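Local structure of aminotransferase, class IV (Brucella abortus, 4TVI) at residues I50-Q56 with M125-G131; I103-A107 with D144-C148; F160-T165 with K198-L204; E227-P233 with S256-L262. The protein probably transfers the amino group of leucine, isoleucine or valine to 2-oxoglutarate, with pyridoxal 5'-phosphate as its cofactor. One frame throughout, in Å; residues are numbered along the deposited sequence. Where two conformers were deposited one is given.

Interaction 1: residues I50-Q56 with M125-G131; sequences ILGAASQ and MYWAEEG
L51 lays its CD1 methyl over one face of the W127 indole, a CH-pi contact in which L51 CD1 stands 3.5 Å from the centroid of the five-membered ring of W127, close to the ring normal. The two side chains run antiparallel. I50 reaches the six-membered part, its CD1 lying 4.0 Å from W127 CH2, and the same methyl also meets CE of M125, whose side chain runs roughly perpendicular to that of I50.

The polar bonds gather on E129. Its CB leaves away from 50-56, but a bend at chi2 (-68°) carries the carboxylate back. S55 OG donates to E129 OE1 over 2.7 Å, on the syn side, tilted about 30° out of the carboxylate plane, and itself accepts from G52 N, bracing the type I turn G52-S55. W127 NE1 gives a nearly straight bond of 2.9 Å to E129 OE2, which lies in the indole plane although the donor sits above the plane of the carboxylate.

One backbone bond, Q56 N to E129 O at 3.0 Å, ties the start of helix 56-60 to the same glutamate; the amide of Q56 turns elsewhere, to V136 and S62.

R49 of the second subunit forms a salt bridge with E129 OE2. Serine, indole and arginine together should hold this carboxylate in one orientation and probably keep it ionised at the dimer interface.

Interaction 2: residues I103-A107 with D144-C148; sequences IEALA and DFALC
L147 pushes its CD2 methyl against the backbone of the facing helix, coming within 3.7 Å of A107 CA and 4.1 Å of A107 CB. The same methyl lies 4.0 Å from L106 CG. The two leucine side chains run in opposed directions, one from the strand and one from the helix. With CG of L147 extended away from its own backbone N (chi1 -180°), the branch reaches straight to the helix surface.

F145, two residues earlier on the strand, adopts a similar first torsion and inserts its ring between two helix side chains. L106 comes from the opposite direction and places CD2 at the edge of the ring, near its plane, 3.7 Å from F145 CE2. I103 passes the phenylalanine at a slant, its CD1 ending 4.0 Å from F145 CE1. No hydrogen bond joins the two segments, and the contact is made by apolar side chains in van der Waals contact.

The pairing illustrates how two periodicities are matched. Alternate strand residues F145 and L147 point toward the helix while A146 points away, and on the helix I103, L106 and A107, spaced three and four apart, offer one continuous apolar stripe. The axes of helix segment 103-107 and strand segment 144-148 approach to 10.2 Å at an angle of 40°, room enough for a single layer of side chains.

Helix 100-111 thus covers one face of the antiparallel sheet, spanning strand 143-151 and its neighbours: I103 also touches Y126 of strand 120-128, and L106 touches Y38 of strand 35-39. Helix 78-91 flanks I103 at S82, and the ring of Y126 meets that of F145.

Interaction 3: residues F160-T165 with K198-L204; sequences FTITTT and KGFHNAL
K198 reaches across to 160-165 with its ammonium group, where NZ donates to T164 O at 3.0 Å and to T163 OG1 at 3.1 Å. A bend at chi3 (-73°) turns the chain end toward both acceptors, and T163 OG1 is held from outside by D289 as well. G199, with positive phi, ends helix 185-198 in a Schellman motif. F200 then receives T163 CB over one face of its ring, a CH-pi contact 3.9 Å from the centroid of F200, while T161 OG1 lies at the ring edge.

H201 is gripped twice by T161: H201 ND1 accepts from T161 N over 3.0 Å, slightly tilted from the imidazole plane, and H201 N donates to T161 OG1 at 3.2 Å. N202 places CB 3.6 Å from F160 CE2, and N202 OD1 accepts from A203 N on an in-plane lone pair; its amide is also held by A216 N and T217. T163 N donates to N202 O. A203 CB packs on T165, and L204 N closes the ladder on T163 O at 2.8 Å, with a water bridging L204 O to T165 N.

Parallel neighbouring strands 160-164 and 202-206, joined through helix 185-198, make a beta-alpha-beta crossover. Its connection also carries K180, the lysine to which the cofactor is covalently bound.

Interaction 4: residues E227-P233 with S256-L262; sequences EVFTPVP and SVHETTL
L262 drops its CD1 methyl onto the neighbouring strand, 3.8 Å from P231 CD and 4.0 Å from F229 CB. On the face of the sheet opposite F229 and H258, the valines V228 and V257 stand abreast, with V228 CB 4.1 Å from V257 CG2; T230 and E259 continue this row, methyl against methylene.

Between apolar and polar parts stand F229 and H258, adjacent rings turned obliquely, with centroids 5.1 Å apart and planes at 44°. Beneath them the parallel ladder alternates its bonds: V228 N donates to S256 O, H258 N to V228 O at 2.8 Å, and T230 N to H258 O.

At the outer edge H258 NE2 donates to E227 OE2 at 2.9 Å. The oxygen lies in the imidazole plane, but the donor stands well above the carboxylate plane, and the two flat groups are nearly perpendicular. A water links the same E227 oxygen to S256 OG.

The strands belong to a beta-alpha-beta unit whose helix 241-252 covers the face of V257 and E259, R243 forming a salt bridge with E259. Strand 219-224 flanks 227-231 on its other edge, and R224 makes a cation-pi contact with F229.

Interactions 1 and 2 share one antiparallel sheet and touch directly, since strands 120-128 and 143-151 are neighbours in it. Both are buried, but interaction 2 is a purely apolar helix-on-sheet contact, whereas interaction 1, beside the second subunit, mixes indole packing with a carboxylate held by several hydrogen bonds and a salt bridge. Interactions 3 and 4 belong to a separate mixed sheet, their centres about 21 Å apart, and no other subunit touches them. Each is a partly buried pair of parallel strands. Main-chain bonds dominate in interaction 4, with a histidine-carboxylate pair at its rim, while in interaction 3 side chains, a lysine and a histidine among them, carry most of the hydrogen bonds.

Interaction 1: residues I50-Q56 with M125-G131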
loop_
_atom_site.group_PDB
_atom_site.type_symbol
_atom_site.label_atom_id
_atom_site.label_comp_id
_atom_site.label_asym_id
_atom_site.label_seq_id
_atom_site.Cartn_x
_atom_site.Cartn_y
_atom_site.Cartn_z
ATOM N N ILE A 50 1.943 -1.041 17.552
ATOM C CA ILE A 50 0.582 -0.522 17.429
ATOM C C ILE A 50 -0.319 -1.312 16.474
ATOM O O ILE A 50 -1.538 -1.239 16.581
ATOM C CB ILE A 50 0.596 0.959 16.981
ATOM C CG1 ILE A 50 1.319 1.115 15.646
ATOM C CG2 ILE A 50 1.271 1.826 18.041
ATOM C CD1 ILE A 50 1.154 2.482 15.021
ATOM N N LEU A 51 0.274 -2.061 15.549
ATOM C CA LEU A 51 -0.506 -2.851 14.588
ATOM C C LEU A 51 -0.414 -4.353 14.866
ATOM O O LEU A 51 0.677 -4.909 14.987
ATOM C CB LEU A 51 -0.051 -2.562 13.155
ATOM C CG LEU A 51 -0.911 -1.574 12.367
ATOM C CD1 LEU A 51 -0.993 -0.233 13.068
ATOM C CD2 LEU A 51 -0.395 -1.405 10.934
ATOM N N GLY A 52 -1.568 -5.005 14.958
ATOM C CA GLY A 52 -1.618 -6.418 15.275
ATOM C C GLY A 52 -1.395 -7.328 14.082
ATOM O O GLY A 52 -1.545 -6.917 12.929
ATOM N N ALA A 53 -1.038 -8.576 14.363
ATOM C CA ALA A 53 -0.809 -9.561 13.316
ATOM C C ALA A 53 -2.079 -9.804 12.514
ATOM O O ALA A 53 -2.021 -10.214 11.354
ATOM C CB ALA A 53 -0.306 -10.864 13.917
ATOM N N ALA A 54 -3.226 -9.549 13.137
ATOM C CA ALA A 54 -4.511 -9.753 12.484
ATOM C C ALA A 54 -5.291 -8.454 12.323
ATOM O O ALA A 54 -6.487 -8.482 12.050
ATOM C CB ALA A 54 -5.341 -10.777 13.255
ATOM N N SER A 55 -4.623 -7.319 12.520
ATOM C CA SER A 55 -5.231 -6.025 12.225
ATOM C C SER A 55 -5.442 -5.917 10.723
ATOM O O SER A 55 -4.575 -6.313 9.952
ATOM C CB SER A 55 -4.360 -4.862 12.721
ATOM O OG SER A 55 -4.238 -4.868 14.131
ATOM N N GLN A 56 -6.598 -5.400 10.311
ATOM C CA GLN A 56 -6.903 -5.233 8.895
ATOM C C GLN A 56 -5.813 -4.410 8.216
ATOM O O GLN A 56 -5.356 -4.745 7.127
ATOM C CB GLN A 56 -8.271 -4.562 8.714
ATOM C CG GLN A 56 -8.788 -4.520 7.271
ATOM C CD GLN A 56 -8.318 -3.297 6.495
ATOM O OE1 GLN A 56 -7.652 -2.417 7.035
ATOM N NE2 GLN A 56 -8.672 -3.241 5.218
ATOM N N MET A 125 -1.120 9.126 12.665
ATOM C CA MET A 125 -1.459 7.940 11.879
ATOM C C MET A 125 -2.864 7.418 12.188
ATOM O O MET A 125 -3.258 7.315 13.348
ATOM C CB MET A 125 -0.432 6.834 12.123
ATOM C CG MET A 125 0.951 7.127 11.558
ATOM S SD MET A 125 2.172 5.874 12.000
ATOM C CE MET A 125 2.234 6.078 13.780
ATOM N N TYR A 126 -3.610 7.103 11.134
ATOM C CA TYR A 126 -4.924 6.475 11.237
ATOM C C TYR A 126 -4.911 5.157 10.473
ATOM O O TYR A 126 -4.251 5.057 9.440
ATOM C CB TYR A 126 -6.024 7.351 10.646
ATOM C CG TYR A 126 -6.510 8.517 11.471
ATOM C CD1 TYR A 126 -7.110 8.327 12.710
ATOM C CD2 TYR A 126 -6.437 9.807 10.970
ATOM C CE1 TYR A 126 -7.586 9.404 13.446
ATOM C CE2 TYR A 126 -6.908 10.879 11.691
ATOM C CZ TYR A 126 -7.481 10.678 12.930
ATOM O OH TYR A 126 -7.951 11.762 13.641
ATOM N N TRP A 127 -5.656 4.168 10.957
ATOM C CA TRP A 127 -5.761 2.879 10.278
ATOM C C TRP A 127 -6.985 2.100 10.765
ATOM O O TRP A 127 -7.536 2.390 11.826
ATOM C CB TRP A 127 -4.495 2.055 10.498
ATOM C CG TRP A 127 -4.353 1.559 11.912
ATOM C CD1 TRP A 127 -4.760 0.350 12.406
ATOM C CD2 TRP A 127 -3.774 2.270 13.016
ATOM N NE1 TRP A 127 -4.462 0.263 13.746
ATOM C CE2 TRP A 127 -3.860 1.430 14.146
ATOM C CE3 TRP A 127 -3.192 3.535 13.158
ATOM C CZ2 TRP A 127 -3.379 1.809 15.399
ATOM C CZ3 TRP A 127 -2.715 3.913 14.409
ATOM C CH2 TRP A 127 -2.814 3.052 15.512
ATOM N N ALA A 128 -7.400 1.100 9.998
ATOM C CA ALA A 128 -8.529 0.268 10.402
ATOM C C ALA A 128 -8.049 -0.984 11.120
ATOM O O ALA A 128 -7.131 -1.657 10.654
ATOM C CB ALA A 128 -9.375 -0.111 9.200
ATOM N N GLU A 129 -8.668 -1.290 12.259
ATOM C CA GLU A 129 -8.352 -2.519 12.979
ATOM C C GLU A 129 -9.091 -3.727 12.395
ATOM O O GLU A 129 -8.588 -4.848 12.450
ATOM C CB GLU A 129 -8.688 -2.392 14.466
ATOM C CG GLU A 129 -7.641 -1.671 15.286
ATOM C CD GLU A 129 -6.352 -2.462 15.400
ATOM O OE1 GLU A 129 -6.405 -3.710 15.308
ATOM O OE2 GLU A 129 -5.284 -1.837 15.577
ATOM N N GLU A 130 -10.287 -3.498 11.853
ATOM C CA GLU A 130 -11.126 -4.581 11.341
ATOM C C GLU A 130 -11.568 -4.334 9.906
ATOM O O GLU A 130 -11.610 -3.192 9.446
ATOM C CB GLU A 130 -12.373 -4.760 12.208
ATOM C CG GLU A 130 -12.134 -4.792 13.701
ATOM C CD GLU A 130 -13.437 -4.838 14.474
ATOM O OE1 GLU A 130 -14.269 -5.728 14.187
ATOM O OE2 GLU A 130 -13.639 -3.974 15.351
ATOM N N GLY A 131 -11.915 -5.411 9.210
ATOM C CA GLY A 131 -12.506 -5.300 7.892
ATOM C C GLY A 131 -13.994 -5.536 8.053
ATOM O O GLY A 131 -14.431 -6.044 9.091
#

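Interaction 2: residues I103-A107 with D144-C148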
loop_
_atom_site.group_PDB
_atom_site.type_symbol
_atom_site.label_atom_id
_atom_site.label_comp_id
_atom_site.label_asym_id
_atom_site.label_seq_id
_atom_site.Cartn_x
_atom_site.Cartn_y
_atom_site.Cartn_z
ATOM N N ILE A 103 -5.756 16.802 17.231
ATOM C CA ILE A 103 -4.448 16.294 16.833
ATOM C C ILE A 103 -3.359 17.332 17.091
ATOM O O ILE A 103 -2.288 17.005 17.602
ATOM C CB ILE A 103 -4.432 15.879 15.345
ATOM C CG1 ILE A 103 -5.317 14.647 15.131
ATOM C CG2 ILE A 103 -3.004 15.616 14.859
ATOM C CD1 ILE A 103 -5.302 14.125 13.697
ATOM N N GLU A 104 -3.639 18.585 16.744
ATOM C CA GLU A 104 -2.675 19.659 16.959
ATOM C C GLU A 104 -2.399 19.857 18.448
ATOM O O GLU A 104 -1.246 19.966 18.865
ATOM C CB GLU A 104 -3.167 20.968 16.338
ATOM C CG GLU A 104 -2.278 22.160 16.660
ATOM C CD GLU A 104 -2.692 23.430 15.929
ATOM O OE1 GLU A 104 -3.622 23.376 15.099
ATOM O OE2 GLU A 104 -2.073 24.485 16.181
ATOM N N ALA A 105 -3.467 19.903 19.238
ATOM C CA ALA A 105 -3.359 20.093 20.681
ATOM C C ALA A 105 -2.582 18.946 21.321
ATOM O O ALA A 105 -1.737 19.157 22.189
ATOM C CB ALA A 105 -4.737 20.216 21.304
ATOM N N LEU A 106 -2.876 17.730 20.881
ATOM C CA LEU A 106 -2.189 16.541 21.371
ATOM C C LEU A 106 -0.705 16.575 20.996
ATOM O O LEU A 106 0.159 16.224 21.801
ATOM C CB LEU A 106 -2.853 15.284 20.810
ATOM C CG LEU A 106 -2.377 13.945 21.367
ATOM C CD1 LEU A 106 -2.720 13.842 22.844
ATOM C CD2 LEU A 106 -2.991 12.799 20.580
ATOM N N ALA A 107 -0.419 17.007 19.772
ATOM C CA ALA A 107 0.961 17.139 19.311
ATOM C C ALA A 107 1.754 18.095 20.202
ATOM O O ALA A 107 2.883 17.798 20.598
ATOM C CB ALA A 107 0.993 17.613 17.868
ATOM N N ASP A 144 -8.476 3.447 14.328
ATOM C CA ASP A 144 -7.712 3.801 15.518
ATOM C C ASP A 144 -6.637 4.828 15.168
ATOM O O ASP A 144 -6.361 5.078 13.996
ATOM C CB ASP A 144 -7.088 2.558 16.158
ATOM C CG ASP A 144 -6.866 2.723 17.656
ATOM O OD1 ASP A 144 -7.020 3.856 18.172
ATOM O OD2 ASP A 144 -6.557 1.716 18.323
ATOM N N PHE A 145 -6.021 5.406 16.193
ATOM C CA PHE A 145 -5.088 6.511 16.010
ATOM C C PHE A 145 -3.800 6.317 16.796
ATOM O O PHE A 145 -3.796 5.703 17.867
ATOM C CB PHE A 145 -5.767 7.821 16.424
ATOM C CG PHE A 145 -4.855 9.019 16.433
ATOM C CD1 PHE A 145 -4.592 9.715 15.265
ATOM C CD2 PHE A 145 -4.295 9.473 17.617
ATOM C CE1 PHE A 145 -3.770 10.825 15.271
ATOM C CE2 PHE A 145 -3.469 10.590 17.631
ATOM C CZ PHE A 145 -3.207 11.264 16.459
ATOM N N ALA A 146 -2.706 6.840 16.260
ATOM C CA ALA A 146 -1.463 6.934 17.013
ATOM C C ALA A 146 -0.679 8.147 16.537
ATOM O O ALA A 146 -0.683 8.476 15.349
ATOM C CB ALA A 146 -0.637 5.665 16.879
ATOM N N LEU A 147 -0.029 8.826 17.475
ATOM C CA LEU A 147 0.775 10.001 17.163
ATOM C C LEU A 147 2.216 9.767 17.597
ATOM O O LEU A 147 2.515 9.716 18.791
ATOM C CB LEU A 147 0.202 11.239 17.852
ATOM C CG LEU A 147 0.928 12.565 17.622
ATOM C CD1 LEU A 147 0.986 12.898 16.130
ATOM C CD2 LEU A 147 0.238 13.668 18.399
ATOM N N CYS A 148 3.108 9.626 16.627
ATOM C CA CYS A 148 4.496 9.289 16.921
ATOM C C CYS A 148 5.413 10.499 16.780
ATOM O O CYS A 148 5.498 11.111 15.709
ATOM C CB CYS A 148 4.965 8.156 15.999
ATOM S SG CYS A 148 6.635 7.552 16.343
#

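Interaction 3: residues F160-T165 with K198-L204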
loop_
_atom_site.group_PDB
_atom_site.type_symbol
_atom_site.label_atom_id
_atom_site.label_comp_id
_atom_site.label_asym_id
_atom_site.label_seq_id
_atom_site.Cartn_x
_atom_site.Cartn_y
_atom_site.Cartn_z
ATOM N N PHE A 160 20.859 16.968 -2.518
ATOM C CA PHE A 160 20.949 15.627 -3.090
ATOM C C PHE A 160 20.845 15.623 -4.616
ATOM O O PHE A 160 20.473 16.622 -5.231
ATOM C CB PHE A 160 19.877 14.712 -2.488
ATOM C CG PHE A 160 18.465 15.168 -2.737
ATOM C CD1 PHE A 160 17.842 16.040 -1.860
ATOM C CD2 PHE A 160 17.753 14.705 -3.831
ATOM C CE1 PHE A 160 16.536 16.453 -2.081
ATOM C CE2 PHE A 160 16.448 15.114 -4.058
ATOM C CZ PHE A 160 15.841 15.991 -3.183
ATOM N N THR A 161 21.182 14.484 -5.213
ATOM C CA THR A 161 21.187 14.334 -6.660
ATOM C C THR A 161 19.980 13.543 -7.145
ATOM O O THR A 161 19.386 12.765 -6.391
ATOM C CB THR A 161 22.464 13.627 -7.144
ATOM O OG1 THR A 161 22.506 12.297 -6.611
ATOM C CG2 THR A 161 23.700 14.399 -6.698
ATOM N N ILE A 162 19.622 13.742 -8.410
ATOM C CA ILE A 162 18.504 13.017 -8.999
ATOM C C ILE A 162 18.864 12.364 -10.327
ATOM O O ILE A 162 19.801 12.771 -11.015
ATOM C CB ILE A 162 17.278 13.930 -9.234
ATOM C CG1 ILE A 162 17.661 15.134 -10.095
ATOM C CG2 ILE A 162 16.689 14.400 -7.910
ATOM C CD1 ILE A 162 16.478 16.002 -10.478
ATOM N N THR A 163 18.092 11.342 -10.670
ATOM C CA THR A 163 18.159 10.708 -11.976
ATOM C C THR A 163 16.726 10.374 -12.353
ATOM O O THR A 163 15.798 10.658 -11.593
ATOM C CB THR A 163 19.035 9.433 -11.969
ATOM O OG1 THR A 163 19.075 8.857 -13.284
ATOM C CG2 THR A 163 18.474 8.418 -10.993
ATOM N N THR A 164 16.536 9.791 -13.526
ATOM C CA THR A 164 15.212 9.364 -13.937
ATOM C C THR A 164 14.924 7.986 -13.371
ATOM O O THR A 164 15.832 7.300 -12.900
ATOM C CB THR A 164 15.072 9.335 -15.462
ATOM O OG1 THR A 164 16.132 8.551 -16.015
ATOM C CG2 THR A 164 15.148 10.748 -16.024
ATOM N N THR A 165 13.660 7.584 -13.421
ATOM C CA THR A 165 13.270 6.253 -12.983
ATOM C C THR A 165 12.381 5.596 -14.031
ATOM O O THR A 165 11.671 6.273 -14.778
ATOM C CB THR A 165 12.540 6.290 -11.628
ATOM O OG1 THR A 165 12.070 4.974 -11.308
ATOM C CG2 THR A 165 11.356 7.254 -11.678
ATOM N N LYS A 198 21.848 3.414 -9.427
ATOM C CA LYS A 198 22.477 4.152 -10.519
ATOM C C LYS A 198 23.453 5.197 -10.005
ATOM O O LYS A 198 24.118 5.869 -10.789
ATOM C CB LYS A 198 21.421 4.822 -11.403
ATOM C CG LYS A 198 20.487 3.837 -12.087
ATOM C CD LYS A 198 19.836 4.447 -13.312
ATOM C CE LYS A 198 18.775 5.454 -12.966
ATOM N NZ LYS A 198 18.217 6.057 -14.206
ATOM N N GLY A 199 23.553 5.309 -8.684
ATOM C CA GLY A 199 24.509 6.201 -8.058
ATOM C C GLY A 199 23.960 7.578 -7.740
ATOM O O GLY A 199 24.714 8.550 -7.686
ATOM N N PHE A 200 22.650 7.661 -7.517
ATOM C CA PHE A 200 21.998 8.927 -7.178
ATOM C C PHE A 200 21.120 8.772 -5.940
ATOM O O PHE A 200 20.718 7.663 -5.601
ATOM C CB PHE A 200 21.176 9.429 -8.362
ATOM C CG PHE A 200 21.989 9.643 -9.609
ATOM C CD1 PHE A 200 22.205 8.607 -10.501
ATOM C CD2 PHE A 200 22.553 10.882 -9.878
ATOM C CE1 PHE A 200 22.962 8.800 -11.640
ATOM C CE2 PHE A 200 23.310 11.081 -11.014
ATOM C CZ PHE A 200 23.515 10.039 -11.897
ATOM N N HIS A 201 20.821 9.882 -5.270
ATOM C CA HIS A 201 20.056 9.837 -4.025
ATOM C C HIS A 201 18.575 9.607 -4.262
ATOM O O HIS A 201 17.898 8.962 -3.466
ATOM C CB HIS A 201 20.208 11.139 -3.233
ATOM C CG HIS A 201 21.611 11.447 -2.829
ATOM N ND1 HIS A 201 22.384 12.384 -3.481
ATOM C CD2 HIS A 201 22.377 10.960 -1.824
ATOM C CE1 HIS A 201 23.570 12.451 -2.904
ATOM N NE2 HIS A 201 23.591 11.599 -1.894
ATOM N N ASN A 202 18.072 10.170 -5.352
ATOM C CA ASN A 202 16.638 10.296 -5.533
ATOM C C ASN A 202 16.283 10.259 -7.010
ATOM O O ASN A 202 17.171 10.229 -7.868
ATOM C CB ASN A 202 16.152 11.598 -4.876
ATOM C CG ASN A 202 14.701 11.533 -4.431
ATOM O OD1 ASN A 202 13.854 10.957 -5.108
ATOM N ND2 ASN A 202 14.415 12.111 -3.268
ATOM N N ALA A 203 14.989 10.250 -7.306
ATOM C CA ALA A 203 14.532 10.170 -8.685
ATOM C C ALA A 203 13.582 11.314 -9.018
ATOM O O ALA A 203 12.812 11.753 -8.167
ATOM C CB ALA A 203 13.861 8.830 -8.944
ATOM N N LEU A 204 13.658 11.809 -10.249
ATOM C CA LEU A 204 12.674 12.759 -10.750
ATOM C C LEU A 204 11.571 11.964 -11.446
ATOM O O LEU A 204 11.801 11.332 -12.484
ATOM C CB LEU A 204 13.321 13.773 -11.697
ATOM C CG LEU A 204 12.445 14.956 -12.119
ATOM C CD1 LEU A 204 12.013 15.804 -10.905
ATOM C CD2 LEU A 204 13.135 15.820 -13.187
HETATM O O HOH W 1 11.632 9.493 -14.428
#

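Interaction 4: residues E227-P233 with S256-L262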
loop_
_atom_site.group_PDB
_atom_site.type_symbol
_atom_site.label_atom_id
_atom_site.label_comp_id
_atom_site.label_asym_id
_atom_site.label_seq_id
_atom_site.Cartn_x
_atom_site.Cartn_y
_atom_site.Cartn_z
ATOM N N GLU A 227 12.876 32.940 -12.724
ATOM C CA GLU A 227 11.502 32.531 -12.461
ATOM C C GLU A 227 11.476 31.130 -11.865
ATOM O O GLU A 227 12.341 30.310 -12.158
ATOM C CB GLU A 227 10.672 32.561 -13.742
ATOM C CG GLU A 227 10.469 33.938 -14.342
ATOM C CD GLU A 227 9.453 33.915 -15.468
ATOM O OE1 GLU A 227 9.738 33.291 -16.513
ATOM O OE2 GLU A 227 8.370 34.515 -15.305
ATOM N N VAL A 228 10.490 30.861 -11.018
ATOM C CA VAL A 228 10.338 29.542 -10.421
ATOM C C VAL A 228 9.231 28.767 -11.131
ATOM O O VAL A 228 8.149 29.304 -11.378
ATOM C CB VAL A 228 10.031 29.638 -8.919
ATOM C CG1 VAL A 228 9.831 28.256 -8.315
ATOM C CG2 VAL A 228 11.151 30.380 -8.203
ATOM N N PHE A 229 9.520 27.513 -11.470
ATOM C CA PHE A 229 8.543 26.618 -12.084
ATOM C C PHE A 229 8.388 25.362 -11.233
ATOM O O PHE A 229 9.366 24.837 -10.703
ATOM C CB PHE A 229 8.954 26.228 -13.512
ATOM C CG PHE A 229 9.039 27.392 -14.471
ATOM C CD1 PHE A 229 10.173 28.193 -14.518
ATOM C CD2 PHE A 229 7.991 27.672 -15.337
ATOM C CE1 PHE A 229 10.256 29.257 -15.407
ATOM C CE2 PHE A 229 8.069 28.736 -16.230
ATOM C CZ PHE A 229 9.201 29.527 -16.264
ATOM N N THR A 230 7.154 24.890 -11.106
ATOM C CA THR A 230 6.860 23.680 -10.359
ATOM C C THR A 230 5.661 22.989 -11.005
ATOM O O THR A 230 4.767 23.664 -11.523
ATOM C CB THR A 230 6.582 23.991 -8.870
ATOM O OG1 THR A 230 6.508 22.774 -8.115
ATOM C CG2 THR A 230 5.285 24.761 -8.706
ATOM N N PRO A 231 5.652 21.645 -11.002
ATOM C CA PRO A 231 4.557 20.892 -11.624
ATOM C C PRO A 231 3.183 21.325 -11.133
ATOM O O PRO A 231 2.966 21.450 -9.924
ATOM C CB PRO A 231 4.846 19.449 -11.209
ATOM C CG PRO A 231 6.320 19.404 -11.063
ATOM C CD PRO A 231 6.724 20.756 -10.526
ATOM N N VAL A 232 2.266 21.552 -12.067
ATOM C CA VAL A 232 0.900 21.888 -11.699
ATOM C C VAL A 232 0.286 20.659 -11.033
ATOM O O VAL A 232 0.448 19.536 -11.522
ATOM C CB VAL A 232 0.057 22.333 -12.926
ATOM C CG1 VAL A 232 0.058 21.266 -14.015
ATOM C CG2 VAL A 232 -1.368 22.675 -12.514
ATOM N N PRO A 233 -0.376 20.857 -9.880
ATOM C CA PRO A 233 -1.048 19.735 -9.214
ATOM C C PRO A 233 -2.083 19.114 -10.128
ATOM O O PRO A 233 -2.929 19.846 -10.636
ATOM C CB PRO A 233 -1.717 20.387 -7.999
ATOM C CG PRO A 233 -0.923 21.635 -7.748
ATOM C CD PRO A 233 -0.500 22.112 -9.114
ATOM N N SER A 256 8.198 35.476 -9.435
ATOM C CA SER A 256 7.212 34.787 -10.261
ATOM C C SER A 256 7.293 33.268 -10.094
ATOM O O SER A 256 8.347 32.667 -10.287
ATOM C CB SER A 256 7.392 35.147 -11.733
ATOM O OG SER A 256 7.109 36.514 -11.954
ATOM N N VAL A 257 6.170 32.656 -9.733
ATOM C CA VAL A 257 6.104 31.215 -9.593
ATOM C C VAL A 257 5.034 30.656 -10.527
ATOM O O VAL A 257 3.867 31.042 -10.445
ATOM C CB VAL A 257 5.788 30.793 -8.146
ATOM C CG1 VAL A 257 5.822 29.284 -8.028
ATOM C CG2 VAL A 257 6.775 31.427 -7.180
ATOM N N HIS A 258 5.431 29.750 -11.414
ATOM C CA HIS A 258 4.492 29.205 -12.384
ATOM C C HIS A 258 4.185 27.743 -12.091
ATOM O O HIS A 258 5.079 26.898 -12.079
ATOM C CB HIS A 258 5.036 29.355 -13.804
ATOM C CG HIS A 258 5.337 30.772 -14.192
ATOM N ND1 HIS A 258 4.369 31.752 -14.239
ATOM C CD2 HIS A 258 6.492 31.366 -14.575
ATOM C CE1 HIS A 258 4.918 32.894 -14.620
ATOM N NE2 HIS A 258 6.205 32.686 -14.833
ATOM N N GLU A 259 2.907 27.461 -11.851
ATOM C CA GLU A 259 2.431 26.093 -11.693
ATOM C C GLU A 259 1.908 25.584 -13.022
ATOM O O GLU A 259 0.769 25.858 -13.402
ATOM C CB GLU A 259 1.346 26.019 -10.630
ATOM C CG GLU A 259 1.829 26.461 -9.267
ATOM C CD GLU A 259 0.729 26.408 -8.238
ATOM O OE1 GLU A 259 0.381 25.286 -7.805
ATOM O OE2 GLU A 259 0.202 27.487 -7.882
ATOM N N THR A 260 2.753 24.846 -13.725
ATOM C CA THR A 260 2.477 24.480 -15.099
ATOM C C THR A 260 2.915 23.050 -15.377
ATOM O O THR A 260 3.523 22.399 -14.525
ATOM C CB THR A 260 3.194 25.425 -16.072
ATOM O OG1 THR A 260 2.760 25.159 -17.408
ATOM C CG2 THR A 260 4.697 25.223 -15.978
ATOM N N THR A 261 2.602 22.563 -16.572
ATOM C CA THR A 261 3.009 21.223 -16.964
ATOM C C THR A 261 4.488 21.249 -17.333
ATOM O O THR A 261 4.909 22.021 -18.193
ATOM C CB THR A 261 2.171 20.701 -18.142
ATOM O OG1 THR A 261 0.796 20.604 -17.747
ATOM C CG2 THR A 261 2.673 19.335 -18.607
ATOM N N LEU A 262 5.282 20.424 -16.661
ATOM C CA LEU A 262 6.715 20.378 -16.918
ATOM C C LEU A 262 7.169 18.990 -17.360
ATOM O O LEU A 262 6.677 17.974 -16.865
ATOM C CB LEU A 262 7.494 20.809 -15.674
ATOM C CG LEU A 262 7.252 22.226 -15.150
ATOM C CD1 LEU A 262 7.870 22.381 -13.765
ATOM C CD2 LEU A 262 7.803 23.279 -16.108
HETATM O O HOH W 2 8.513 36.809 -14.265
#